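Local coordinates for serine protease pet (Escherichia coli, PDB 4OM9), which is the secreted passenger domain of an autotransporter enterotoxin, a serine protease that probably cleaves alpha-fodrin inside host cells, at residues A[430-435]-A[452-457]; A[386-391]-A[404-409]; A[59-64]-A[109-114]. All blocks are in the same frame, centred on the assembly; numbering follows the deposited sequence.

Contact 1: A[430-435]-A[452-457]; sequences KLDLNG and ITNSNT
Leu431 and Asp432 pair in parallel with Ile452 and Thr453, the backbone bond from Thr453 N to Leu431 O being 2.7 Å long. The two strands are successive rungs on one face of the parallel beta-helix that makes up the long stalk of the passenger domain. A second rung bond runs from Leu433 N to Thr453 O. Beyond it both chains leave the sheet, and side chains take over the bonding. Asp432 has CG anti to its own N (chi1 -179°), which swings the carboxylate along its chain toward Ser455. Its OD1 accepts from Ser455 N at 2.9 Å and from Asn434 N, the two donors coming from opposite faces of the carboxylate plane. The Asn434 bond makes an Asx turn. OD2 of the same carboxylate accepts from Gln407 NE2 on the preceding rung. Asn454 repeats the pattern in residues 452-457. Its OD1 closes an Asx turn with Asn456 N and takes Gly435 N across the contact, again from opposite faces. Its ND2 donates to Asn480 O and Lys459 O, which would fix the amide's rotation. On the buried side, just past the strand, Leu433 CG lies 4.1 Å from Ile452 CG2. Asn434 ND2 donates to Leu408 O, while a water donates to Asn434 OD1 at 2.6 Å and to Ser455 OG at 3.1 Å.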
ATOM      1  N   LYS A 430     -16.909  -4.025  -5.983  1.00 31.85           N
ATOM      2  CA  LYS A 430     -16.842  -4.941  -4.852  1.00 32.21           C
ATOM      3  C   LYS A 430     -17.435  -6.298  -5.171  1.00 31.43           C
ATOM      4  O   LYS A 430     -18.528  -6.382  -5.745  1.00 30.57           O
ATOM      5  CB  LYS A 430     -17.568  -4.365  -3.634  1.00 34.77           C
ATOM      6  CG  LYS A 430     -16.705  -3.522  -2.713  1.00 43.33           C
ATOM      7  CD  LYS A 430     -17.150  -3.685  -1.254  1.00 50.34           C
ATOM      8  CE  LYS A 430     -16.098  -3.097  -0.285  1.00 55.44           C
ATOM      9  NZ  LYS A 430     -16.222  -3.584   1.134  1.00 56.66           N
ATOM     10  N   LEU A 431     -16.706  -7.352  -4.804  1.00 29.44           N
ATOM     11  CA  LEU A 431     -17.241  -8.714  -4.788  1.00 30.89           C
ATOM     12  C   LEU A 431     -17.458  -9.149  -3.343  1.00 31.30           C
ATOM     13  O   LEU A 431     -16.500  -9.307  -2.589  1.00 29.65           O
ATOM     14  CB  LEU A 431     -16.311  -9.706  -5.499  1.00 27.19           C
ATOM     15  CG  LEU A 431     -16.781 -11.171  -5.348  1.00 30.28           C
ATOM     16  CD1 LEU A 431     -18.204 -11.360  -5.909  1.00 29.19           C
ATOM     17  CD2 LEU A 431     -15.830 -12.147  -6.021  1.00 28.73           C
ATOM     18  N   ASP A 432     -18.724  -9.326  -2.967  1.00 32.55           N
ATOM     19  CA  ASP A 432     -19.101  -9.771  -1.621  1.00 27.37           C
ATOM     20  C   ASP A 432     -19.422 -11.265  -1.649  1.00 29.07           C
ATOM     21  O   ASP A 432     -20.467 -11.685  -2.187  1.00 28.87           O
ATOM     22  CB  ASP A 432     -20.289  -8.955  -1.102  1.00 30.08           C
ATOM     23  CG  ASP A 432     -20.716  -9.348   0.305  1.00 30.70           C
ATOM     24  OD1 ASP A 432     -20.034 -10.161   0.964  1.00 31.87           O
ATOM     25  OD2 ASP A 432     -21.749  -8.827   0.771  1.00 36.15           O
ATOM     26  N   LEU A 433     -18.517 -12.065  -1.086  1.00 31.64           N
ATOM     27  CA  LEU A 433     -18.658 -13.522  -1.093  1.00 32.09           C
ATOM     28  C   LEU A 433     -19.822 -13.922  -0.221  1.00 32.47           C
ATOM     29  O   LEU A 433     -20.335 -15.029  -0.341  1.00 33.97           O
ATOM     30  CB  LEU A 433     -17.375 -14.222  -0.606  1.00 29.93           C
ATOM     31  CG  LEU A 433     -16.090 -13.907  -1.372  1.00 30.08           C
ATOM     32  CD1 LEU A 433     -14.940 -14.723  -0.858  1.00 26.83           C
ATOM     33  CD2 LEU A 433     -16.253 -14.144  -2.840  1.00 26.22           C
ATOM     34  N   ASN A 434     -20.223 -13.022   0.670  1.00 29.22           N
ATOM     35  CA  ASN A 434     -21.467 -13.172   1.417  1.00 31.23           C
ATOM     36  C   ASN A 434     -21.618 -14.552   2.080  1.00 33.67           C
ATOM     37  O   ASN A 434     -22.650 -15.216   1.949  1.00 32.99           O
ATOM     38  CB  ASN A 434     -22.643 -12.893   0.483  1.00 30.12           C
ATOM     39  CG  ASN A 434     -23.968 -12.884   1.204  1.00 34.18           C
ATOM     40  OD1 ASN A 434     -24.026 -12.550   2.399  1.00 35.43           O
ATOM     41  ND2 ASN A 434     -25.044 -13.285   0.501  1.00 31.32           N
ATOM     42  N   GLY A 435     -20.579 -14.991   2.791  1.00 34.91           N
ATOM     43  CA  GLY A 435     -20.638 -16.266   3.491  1.00 34.55           C
ATOM     44  C   GLY A 435     -20.234 -17.463   2.651  1.00 34.51           C
ATOM     45  O   GLY A 435     -20.054 -18.552   3.187  1.00 36.41           O
ATOM     46  N   ILE A 452     -12.422  -7.590  -2.739  1.00 25.57           N
ATOM     47  CA  ILE A 452     -13.175  -8.806  -2.471  1.00 25.56           C
ATOM     48  C   ILE A 452     -13.414  -8.811  -0.994  1.00 28.12           C
ATOM     49  O   ILE A 452     -12.481  -8.679  -0.218  1.00 28.97           O
ATOM     50  CB  ILE A 452     -12.423 -10.055  -2.928  1.00 25.15           C
ATOM     51  CG1 ILE A 452     -12.294 -10.034  -4.459  1.00 25.06           C
ATOM     52  CG2 ILE A 452     -13.113 -11.324  -2.417  1.00 25.47           C
ATOM     53  CD1 ILE A 452     -11.450 -11.154  -5.047  1.00 24.79           C
ATOM     54  N   THR A 453     -14.673  -8.902  -0.602  1.00 28.28           N
ATOM     55  CA  THR A 453     -15.039  -8.774   0.800  1.00 29.49           C
ATOM     56  C   THR A 453     -16.009  -9.862   1.240  1.00 29.76           C
ATOM     57  O   THR A 453     -16.366 -10.753   0.468  1.00 28.09           O
ATOM     58  CB  THR A 453     -15.687  -7.405   1.079  1.00 31.23           C
ATOM     59  OG1 THR A 453     -15.761  -7.208   2.497  1.00 37.07           O
ATOM     60  CG2 THR A 453     -17.125  -7.342   0.462  1.00 33.58           C
ATOM     61  N   ASN A 454     -16.436  -9.789   2.490  1.00 30.63           N
ATOM     62  CA  ASN A 454     -17.533 -10.620   2.944  1.00 33.85           C
ATOM     63  C   ASN A 454     -18.291  -9.939   4.069  1.00 38.15           C
ATOM     64  O   ASN A 454     -17.795  -9.844   5.189  1.00 33.88           O
ATOM     65  CB  ASN A 454     -17.044 -11.983   3.397  1.00 33.31           C
ATOM     66  CG  ASN A 454     -18.137 -12.788   4.073  1.00 40.63           C
ATOM     67  OD1 ASN A 454     -19.298 -12.696   3.692  1.00 41.05           O
ATOM     68  ND2 ASN A 454     -17.778 -13.552   5.106  1.00 36.77           N
ATOM     69  N   SER A 455     -19.497  -9.471   3.748  1.00 31.63           N
ATOM     70  CA  SER A 455     -20.305  -8.669   4.652  1.00 32.57           C
ATOM     71  C   SER A 455     -21.039  -9.526   5.671  1.00 34.70           C
ATOM     72  O   SER A 455     -21.691  -9.009   6.574  1.00 39.16           O
ATOM     73  CB  SER A 455     -21.312  -7.824   3.844  1.00 33.70           C
ATOM     74  OG  SER A 455     -22.199  -8.635   3.075  1.00 30.70           O
ATOM     75  N   ASN A 456     -20.957 -10.841   5.513  1.00 40.70           N
ATOM     76  CA  ASN A 456     -21.605 -11.759   6.458  1.00 40.32           C
ATOM     77  C   ASN A 456     -20.729 -11.941   7.696  1.00 44.15           C
ATOM     78  O   ASN A 456     -19.666 -12.545   7.623  1.00 41.97           O
ATOM     79  CB  ASN A 456     -21.887 -13.111   5.800  1.00 38.78           C
ATOM     80  CG  ASN A 456     -22.834 -13.976   6.615  1.00 49.09           C
ATOM     81  OD1 ASN A 456     -22.819 -13.963   7.849  1.00 51.31           O
ATOM     82  ND2 ASN A 456     -23.664 -14.743   5.920  1.00 45.66           N
ATOM     83  N   THR A 457     -21.175 -11.419   8.830  1.00 44.96           N
ATOM     84  CA  THR A 457     -20.319 -11.374  10.007  1.00 44.18           C
ATOM     85  C   THR A 457     -20.350 -12.668  10.816  1.00 46.25           C
ATOM     86  O   THR A 457     -19.666 -12.773  11.831  1.00 53.10           O
ATOM     87  CB  THR A 457     -20.705 -10.200  10.947  1.00 48.16           C
ATOM     88  OG1 THR A 457     -21.987 -10.445  11.538  1.00 48.89           O
ATOM     89  CG2 THR A 457     -20.752  -8.890  10.186  1.00 45.41           C
TER
HETATM   90  O   HOH W   1     -24.314 -10.628   4.078  1.00 34.42           O

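Contact 2: A[386-391]-A[404-409]; sequences VILGAQ and GTVQLN
Two neighbouring rungs of the right-handed parallel beta-helix meet here, strand 386-388 beside strand 404-408. Their axes approach to 4.7 Å and their directions differ by 17°. Val386 begins the ladder. Its N donates to Thr405 O, and its O accepts from Gln407 N at 2.8 Å. Leu388 N continues the ladder to Gln407 O. The last bond, Asn409 N to Leu388 O, is bent and weak, as the chains turn out of the sheet. Val386, Leu388, Val406 and Leu408 face the buried side. There the Leu388 side chain lies alongside that of Leu408, and its CD1 touches Leu408 CD2 at 3.5 Å. The same CD1 also reaches Val406 CG1 on the neighbouring strand, at 3.9 Å. Ile387 and Gln407 share the other face and point the same way. Gln407 is extended, with CG anti to the backbone N (chi1 177°), a shape that carries the amide alongside Ile387. OE1 flanks the aliphatic branches, while NE2 is hydrogen-bonded to Asp432 OD2. Ile387 CG2, anti to its own backbone N, turns toward the end of the rung and meets Asn409 CB at 3.5 Å.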
ATOM      1  N   VAL A 386     -25.606  -6.044  -7.758  1.00 26.99           N
ATOM      2  CA  VAL A 386     -26.138  -7.138  -8.515  1.00 27.99           C
ATOM      3  C   VAL A 386     -25.924  -8.392  -7.665  1.00 27.93           C
ATOM      4  O   VAL A 386     -24.796  -8.712  -7.263  1.00 26.66           O
ATOM      5  CB  VAL A 386     -25.479  -7.261  -9.891  1.00 27.24           C
ATOM      6  CG1 VAL A 386     -25.979  -8.528 -10.618  1.00 25.96           C
ATOM      7  CG2 VAL A 386     -25.783  -6.018 -10.716  1.00 23.79           C
ATOM      8  N   ILE A 387     -27.025  -9.064  -7.343  1.00 26.37           N
ATOM      9  CA  ILE A 387     -26.965 -10.228  -6.496  1.00 28.30           C
ATOM     10  C   ILE A 387     -27.101 -11.486  -7.340  1.00 28.26           C
ATOM     11  O   ILE A 387     -27.998 -11.601  -8.160  1.00 30.21           O
ATOM     12  CB  ILE A 387     -28.060 -10.203  -5.427  1.00 33.34           C
ATOM     13  CG1 ILE A 387     -28.005  -8.888  -4.639  1.00 33.37           C
ATOM     14  CG2 ILE A 387     -27.927 -11.434  -4.494  1.00 33.08           C
ATOM     15  CD1 ILE A 387     -29.174  -8.703  -3.659  1.00 32.00           C
ATOM     16  N   LEU A 388     -26.180 -12.413  -7.160  1.00 30.86           N
ATOM     17  CA  LEU A 388     -26.217 -13.649  -7.909  1.00 32.25           C
ATOM     18  C   LEU A 388     -26.963 -14.649  -7.080  1.00 36.42           C
ATOM     19  O   LEU A 388     -26.454 -15.087  -6.057  1.00 34.14           O
ATOM     20  CB  LEU A 388     -24.808 -14.133  -8.213  1.00 28.87           C
ATOM     21  CG  LEU A 388     -23.909 -13.036  -8.768  1.00 29.75           C
ATOM     22  CD1 LEU A 388     -22.505 -13.566  -9.073  1.00 27.19           C
ATOM     23  CD2 LEU A 388     -24.549 -12.426 -10.023  1.00 27.46           C
ATOM     24  N   GLY A 389     -28.181 -14.990  -7.502  1.00 34.12           N
ATOM     25  CA  GLY A 389     -29.015 -15.896  -6.736  1.00 37.14           C
ATOM     26  C   GLY A 389     -29.080 -17.293  -7.317  1.00 36.20           C
ATOM     27  O   GLY A 389     -29.845 -18.129  -6.843  1.00 40.88           O
ATOM     28  N   ALA A 390     -28.268 -17.564  -8.333  1.00 33.72           N
ATOM     29  CA  ALA A 390     -28.326 -18.867  -8.998  1.00 35.92           C
ATOM     30  C   ALA A 390     -26.932 -19.401  -9.315  1.00 36.53           C
ATOM     31  O   ALA A 390     -25.971 -18.629  -9.380  1.00 35.04           O
ATOM     32  CB  ALA A 390     -29.170 -18.773 -10.283  1.00 35.43           C
ATOM     33  N   GLN A 391     -26.824 -20.717  -9.499  1.00 34.29           N
ATOM     34  CA  GLN A 391     -25.587 -21.315  -9.988  1.00 38.14           C
ATOM     35  C   GLN A 391     -25.229 -20.724 -11.357  1.00 34.95           C
ATOM     36  O   GLN A 391     -26.071 -20.667 -12.247  1.00 33.99           O
ATOM     37  CB  GLN A 391     -25.697 -22.843 -10.072  1.00 37.52           C
ATOM     38  CG  GLN A 391     -24.565 -23.498 -10.873  1.00 38.25           C
ATOM     39  CD  GLN A 391     -24.098 -24.862 -10.313  1.00 49.70           C
ATOM     40  OE1 GLN A 391     -22.957 -25.001  -9.846  1.00 51.85           O
ATOM     41  NE2 GLN A 391     -24.963 -25.867 -10.386  1.00 46.70           N
ATOM     42  N   GLY A 404     -19.981  -0.093  -8.072  1.00 24.91           N
ATOM     43  CA  GLY A 404     -20.871  -1.243  -8.116  1.00 24.41           C
ATOM     44  C   GLY A 404     -20.448  -2.355  -7.153  1.00 26.44           C
ATOM     45  O   GLY A 404     -19.276  -2.472  -6.788  1.00 24.30           O
ATOM     46  N   THR A 405     -21.424  -3.148  -6.728  1.00 29.11           N
ATOM     47  CA  THR A 405     -21.197  -4.346  -5.927  1.00 28.81           C
ATOM     48  C   THR A 405     -21.810  -5.567  -6.618  1.00 28.72           C
ATOM     49  O   THR A 405     -22.935  -5.514  -7.138  1.00 29.68           O
ATOM     50  CB  THR A 405     -21.797  -4.198  -4.523  1.00 30.48           C
ATOM     51  OG1 THR A 405     -21.075  -3.185  -3.821  1.00 33.50           O
ATOM     52  CG2 THR A 405     -21.697  -5.507  -3.731  1.00 29.89           C
ATOM     53  N   VAL A 406     -21.044  -6.647  -6.644  1.00 26.77           N
ATOM     54  CA  VAL A 406     -21.541  -7.954  -7.024  1.00 25.60           C
ATOM     55  C   VAL A 406     -21.566  -8.872  -5.793  1.00 28.62           C
ATOM     56  O   VAL A 406     -20.555  -9.029  -5.098  1.00 27.92           O
ATOM     57  CB  VAL A 406     -20.681  -8.569  -8.120  1.00 23.63           C
ATOM     58  CG1 VAL A 406     -21.149 -10.013  -8.419  1.00 24.45           C
ATOM     59  CG2 VAL A 406     -20.754  -7.723  -9.352  1.00 22.80           C
ATOM     60  N   GLN A 407     -22.714  -9.483  -5.524  1.00 29.64           N
ATOM     61  CA  GLN A 407     -22.882 -10.234  -4.295  1.00 28.03           C
ATOM     62  C   GLN A 407     -23.354 -11.663  -4.530  1.00 28.26           C
ATOM     63  O   GLN A 407     -24.395 -11.883  -5.135  1.00 29.56           O
ATOM     64  CB  GLN A 407     -23.871  -9.535  -3.354  1.00 28.48           C
ATOM     65  CG  GLN A 407     -24.106 -10.355  -2.079  1.00 31.77           C
ATOM     66  CD  GLN A 407     -25.139  -9.769  -1.158  1.00 38.87           C
ATOM     67  OE1 GLN A 407     -26.336  -9.990  -1.338  1.00 41.09           O
ATOM     68  NE2 GLN A 407     -24.690  -9.037  -0.151  1.00 36.18           N
ATOM     69  N   LEU A 408     -22.585 -12.626  -4.027  1.00 29.03           N
ATOM     70  CA  LEU A 408     -22.945 -14.036  -4.125  1.00 31.59           C
ATOM     71  C   LEU A 408     -24.089 -14.390  -3.195  1.00 33.67           C
ATOM     72  O   LEU A 408     -24.086 -13.994  -2.038  1.00 32.09           O
ATOM     73  CB  LEU A 408     -21.740 -14.912  -3.810  1.00 30.45           C
ATOM     74  CG  LEU A 408     -20.487 -14.532  -4.591  1.00 30.42           C
ATOM     75  CD1 LEU A 408     -19.416 -15.588  -4.439  1.00 26.38           C
ATOM     76  CD2 LEU A 408     -20.822 -14.345  -6.050  1.00 28.43           C
ATOM     77  N   ASN A 409     -25.067 -15.146  -3.695  1.00 34.34           N
ATOM     78  CA  ASN A 409     -26.197 -15.563  -2.866  1.00 32.97           C
ATOM     79  C   ASN A 409     -26.742 -16.931  -3.263  1.00 40.75           C
ATOM     80  O   ASN A 409     -27.952 -17.151  -3.272  1.00 41.81           O
ATOM     81  CB  ASN A 409     -27.309 -14.523  -2.938  1.00 34.31           C
ATOM     82  CG  ASN A 409     -28.317 -14.661  -1.809  1.00 32.75           C
ATOM     83  OD1 ASN A 409     -27.954 -14.805  -0.644  1.00 36.71           O
ATOM     84  ND2 ASN A 409     -29.597 -14.630  -2.157  1.00 36.46           N
TER

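Contact 3: A[59-64]-A[109-114]; sequences ATSIGG and KYVVET
Ser61 and Thr114 each point toward the other segment and meet through carbon, with Thr114 CG2 3.8 Å from Ser61 CB. The methyl also lies 3.8 Å from Ser61 OG. Thr114 has OG1 anti to its backbone N (chi1 165°), which turns the hydroxyl away from the serine and leaves the methyl facing it. That hydroxyl bonds to Ser52 OG and Gly116 N instead. Val111 also leans toward residues 59-64, but its target is the backbone. Its CG2 rests 3.4 Å from Gly64 O, and its own N donates to that oxygen at 2.9 Å. The N-H points almost straight at the oxygen, 171° at the hydrogen, yet the donor sits above the carbonyl plane, 53° out of it. The Tyr110 ring passes obliquely by Gly64 C, and its side chain packs on Ile364 of the beta-helix. One water completes the contact, accepting from Gly64 N and donating to Val111 O and Thr114 O, at 2.8 Å and 2.9 Å. Gly64 is thus gripped at both its N and its O. The contact joins an edge strand of the trypsin-like protease domain to the loop that follows strand 102-107. One direct bond and a shared water join residues 59-64 to the loop, with light packing of Ser61 on Thr114. Between them they pair Val111 N, Gly64 N, Gly64 O, Val111 O and Thr114 O in this largely buried place.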
ATOM      1  N   ALA A  59     -15.937  13.353 -27.102  1.00 27.66           N
ATOM      2  CA  ALA A  59     -17.224  13.576 -26.456  1.00 27.42           C
ATOM      3  C   ALA A  59     -17.113  13.301 -24.974  1.00 27.52           C
ATOM      4  O   ALA A  59     -16.132  12.741 -24.530  1.00 27.79           O
ATOM      5  CB  ALA A  59     -18.349  12.687 -27.100  1.00 26.48           C
ATOM      6  N   THR A  60     -18.145  13.680 -24.230  1.00 30.69           N
ATOM      7  CA  THR A  60     -18.196  13.527 -22.788  1.00 31.52           C
ATOM      8  C   THR A  60     -19.520  12.922 -22.308  1.00 32.18           C
ATOM      9  O   THR A  60     -20.586  13.484 -22.578  1.00 29.94           O
ATOM     10  CB  THR A  60     -18.023  14.877 -22.091  1.00 31.08           C
ATOM     11  OG1 THR A  60     -16.789  15.458 -22.507  1.00 31.40           O
ATOM     12  CG2 THR A  60     -18.025  14.701 -20.584  1.00 31.33           C
ATOM     13  N   SER A  61     -19.440  11.830 -21.549  1.00 29.27           N
ATOM     14  CA  SER A  61     -20.630  11.208 -20.993  1.00 29.41           C
ATOM     15  C   SER A  61     -21.303  12.116 -19.981  1.00 29.41           C
ATOM     16  O   SER A  61     -20.643  12.783 -19.193  1.00 29.22           O
ATOM     17  CB  SER A  61     -20.312   9.862 -20.321  1.00 29.43           C
ATOM     18  OG  SER A  61     -21.389   9.470 -19.483  1.00 29.66           O
ATOM     19  N   ILE A  62     -22.630  12.102 -19.990  1.00 29.74           N
ATOM     20  CA  ILE A  62     -23.422  12.980 -19.143  1.00 31.50           C
ATOM     21  C   ILE A  62     -24.296  12.073 -18.252  1.00 31.06           C
ATOM     22  O   ILE A  62     -25.180  12.509 -17.512  1.00 32.75           O
ATOM     23  CB  ILE A  62     -24.152  14.020 -20.067  1.00 31.74           C
ATOM     24  CG1 ILE A  62     -23.422  15.343 -19.968  1.00 30.19           C
ATOM     25  CG2 ILE A  62     -25.657  14.198 -19.868  1.00 32.61           C
ATOM     26  CD1 ILE A  62     -22.075  15.240 -20.551  1.00 34.10           C
ATOM     27  N   GLY A  63     -23.948  10.789 -18.270  1.00 30.30           N
ATOM     28  CA  GLY A  63     -24.624   9.785 -17.473  1.00 30.75           C
ATOM     29  C   GLY A  63     -25.694   9.071 -18.267  1.00 31.22           C
ATOM     30  O   GLY A  63     -26.388   9.677 -19.082  1.00 31.40           O
ATOM     31  N   GLY A  64     -25.822   7.774 -18.014  1.00 31.53           N
ATOM     32  CA  GLY A  64     -26.867   6.955 -18.596  1.00 32.15           C
ATOM     33  C   GLY A  64     -26.605   6.778 -20.074  1.00 32.00           C
ATOM     34  O   GLY A  64     -25.497   6.464 -20.491  1.00 31.57           O
ATOM     35  N   LYS A 109     -26.944   2.359 -25.902  1.00 37.65           N
ATOM     36  CA  LYS A 109     -27.031   1.649 -24.609  1.00 37.72           C
ATOM     37  C   LYS A 109     -26.585   2.501 -23.421  1.00 36.44           C
ATOM     38  O   LYS A 109     -25.918   3.509 -23.602  1.00 33.74           O
ATOM     39  CB  LYS A 109     -26.195   0.362 -24.634  1.00 36.49           C
ATOM     40  CG  LYS A 109     -26.829  -0.786 -25.424  1.00 43.87           C
ATOM     41  CD  LYS A 109     -25.873  -1.969 -25.489  1.00 43.01           C
ATOM     42  CE  LYS A 109     -26.455  -3.210 -24.813  1.00 44.50           C
ATOM     43  NZ  LYS A 109     -25.406  -4.271 -24.668  1.00 44.57           N
ATOM     44  N   TYR A 110     -26.970   2.098 -22.212  1.00 33.68           N
ATOM     45  CA  TYR A 110     -26.584   2.841 -21.013  1.00 33.13           C
ATOM     46  C   TYR A 110     -25.087   2.694 -20.774  1.00 32.51           C
ATOM     47  O   TYR A 110     -24.555   1.582 -20.808  1.00 32.72           O
ATOM     48  CB  TYR A 110     -27.335   2.354 -19.765  1.00 33.66           C
ATOM     49  CG  TYR A 110     -28.831   2.499 -19.808  1.00 34.44           C
ATOM     50  CD1 TYR A 110     -29.440   3.462 -20.611  1.00 34.46           C
ATOM     51  CD2 TYR A 110     -29.646   1.659 -19.040  1.00 35.31           C
ATOM     52  CE1 TYR A 110     -30.837   3.571 -20.646  1.00 38.41           C
ATOM     53  CE2 TYR A 110     -31.016   1.767 -19.060  1.00 36.18           C
ATOM     54  CZ  TYR A 110     -31.624   2.718 -19.869  1.00 41.00           C
ATOM     55  OH  TYR A 110     -33.015   2.804 -19.888  1.00 37.37           O
ATOM     56  N   VAL A 111     -24.411   3.804 -20.509  1.00 31.87           N
ATOM     57  CA  VAL A 111     -22.984   3.736 -20.228  1.00 31.41           C
ATOM     58  C   VAL A 111     -22.691   3.155 -18.846  1.00 31.51           C
ATOM     59  O   VAL A 111     -23.134   3.667 -17.816  1.00 31.56           O
ATOM     60  CB  VAL A 111     -22.328   5.106 -20.349  1.00 30.82           C
ATOM     61  CG1 VAL A 111     -20.834   5.029 -19.933  1.00 30.47           C
ATOM     62  CG2 VAL A 111     -22.461   5.587 -21.771  1.00 30.86           C
ATOM     63  N   VAL A 112     -21.915   2.089 -18.834  1.00 31.68           N
ATOM     64  CA  VAL A 112     -21.637   1.388 -17.598  1.00 31.96           C
ATOM     65  C   VAL A 112     -20.394   1.965 -16.885  1.00 31.54           C
ATOM     66  O   VAL A 112     -20.323   1.938 -15.659  1.00 31.75           O
ATOM     67  CB  VAL A 112     -21.485  -0.127 -17.891  1.00 32.53           C
ATOM     68  CG1 VAL A 112     -20.682  -0.835 -16.843  1.00 33.11           C
ATOM     69  CG2 VAL A 112     -22.849  -0.766 -18.006  1.00 33.40           C
ATOM     70  N   GLU A 113     -19.452   2.523 -17.641  1.00 31.09           N
ATOM     71  CA  GLU A 113     -18.120   2.887 -17.086  1.00 30.85           C
ATOM     72  C   GLU A 113     -18.056   4.149 -16.233  1.00 30.54           C
ATOM     73  O   GLU A 113     -17.209   4.244 -15.354  1.00 30.60           O
ATOM     74  CB  GLU A 113     -17.088   3.033 -18.214  1.00 30.66           C
ATOM     75  CG  GLU A 113     -16.755   1.723 -18.943  1.00 31.13           C
ATOM     76  CD  GLU A 113     -17.936   1.133 -19.738  1.00 31.42           C
ATOM     77  OE1 GLU A 113     -18.974   1.819 -19.913  1.00 31.25           O
ATOM     78  OE2 GLU A 113     -17.812  -0.032 -20.177  1.00 31.93           O
ATOM     79  N   THR A 114     -18.910   5.133 -16.505  1.00 31.50           N
ATOM     80  CA  THR A 114     -18.853   6.393 -15.770  1.00 32.70           C
ATOM     81  C   THR A 114     -20.245   6.886 -15.459  1.00 35.45           C
ATOM     82  O   THR A 114     -21.192   6.567 -16.181  1.00 36.90           O
ATOM     83  CB  THR A 114     -18.074   7.482 -16.546  1.00 32.90           C
ATOM     84  OG1 THR A 114     -18.332   8.768 -15.965  1.00 36.03           O
ATOM     85  CG2 THR A 114     -18.468   7.513 -18.010  1.00 31.03           C
TER
HETATM   86  O   HOH W   2     -23.975   6.070 -16.584  1.00 30.72           O

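How the contacts relate
Along the chain contact 3 comes first, then contact 2, then contact 1, and each closes before the next opens. Contacts 1 and 2 are touching neighbours, their centres 10 Å apart. Strands 385-388, 404-408, 429-432 and 451-453 lie in that order in one sheet of the beta-helix, so the two contacts are consecutive steps of the same ladder. Lys430 O and Val406 N, 2.7 Å apart, join them. Contact 3 belongs to the protease domain. Its centre lies 23 Å from that of contact 2 and 28 Å from that of contact 1, without touching either. Residues 109-114 nevertheless pack on strand 361-364, so this loop links the protease domain to the stalk.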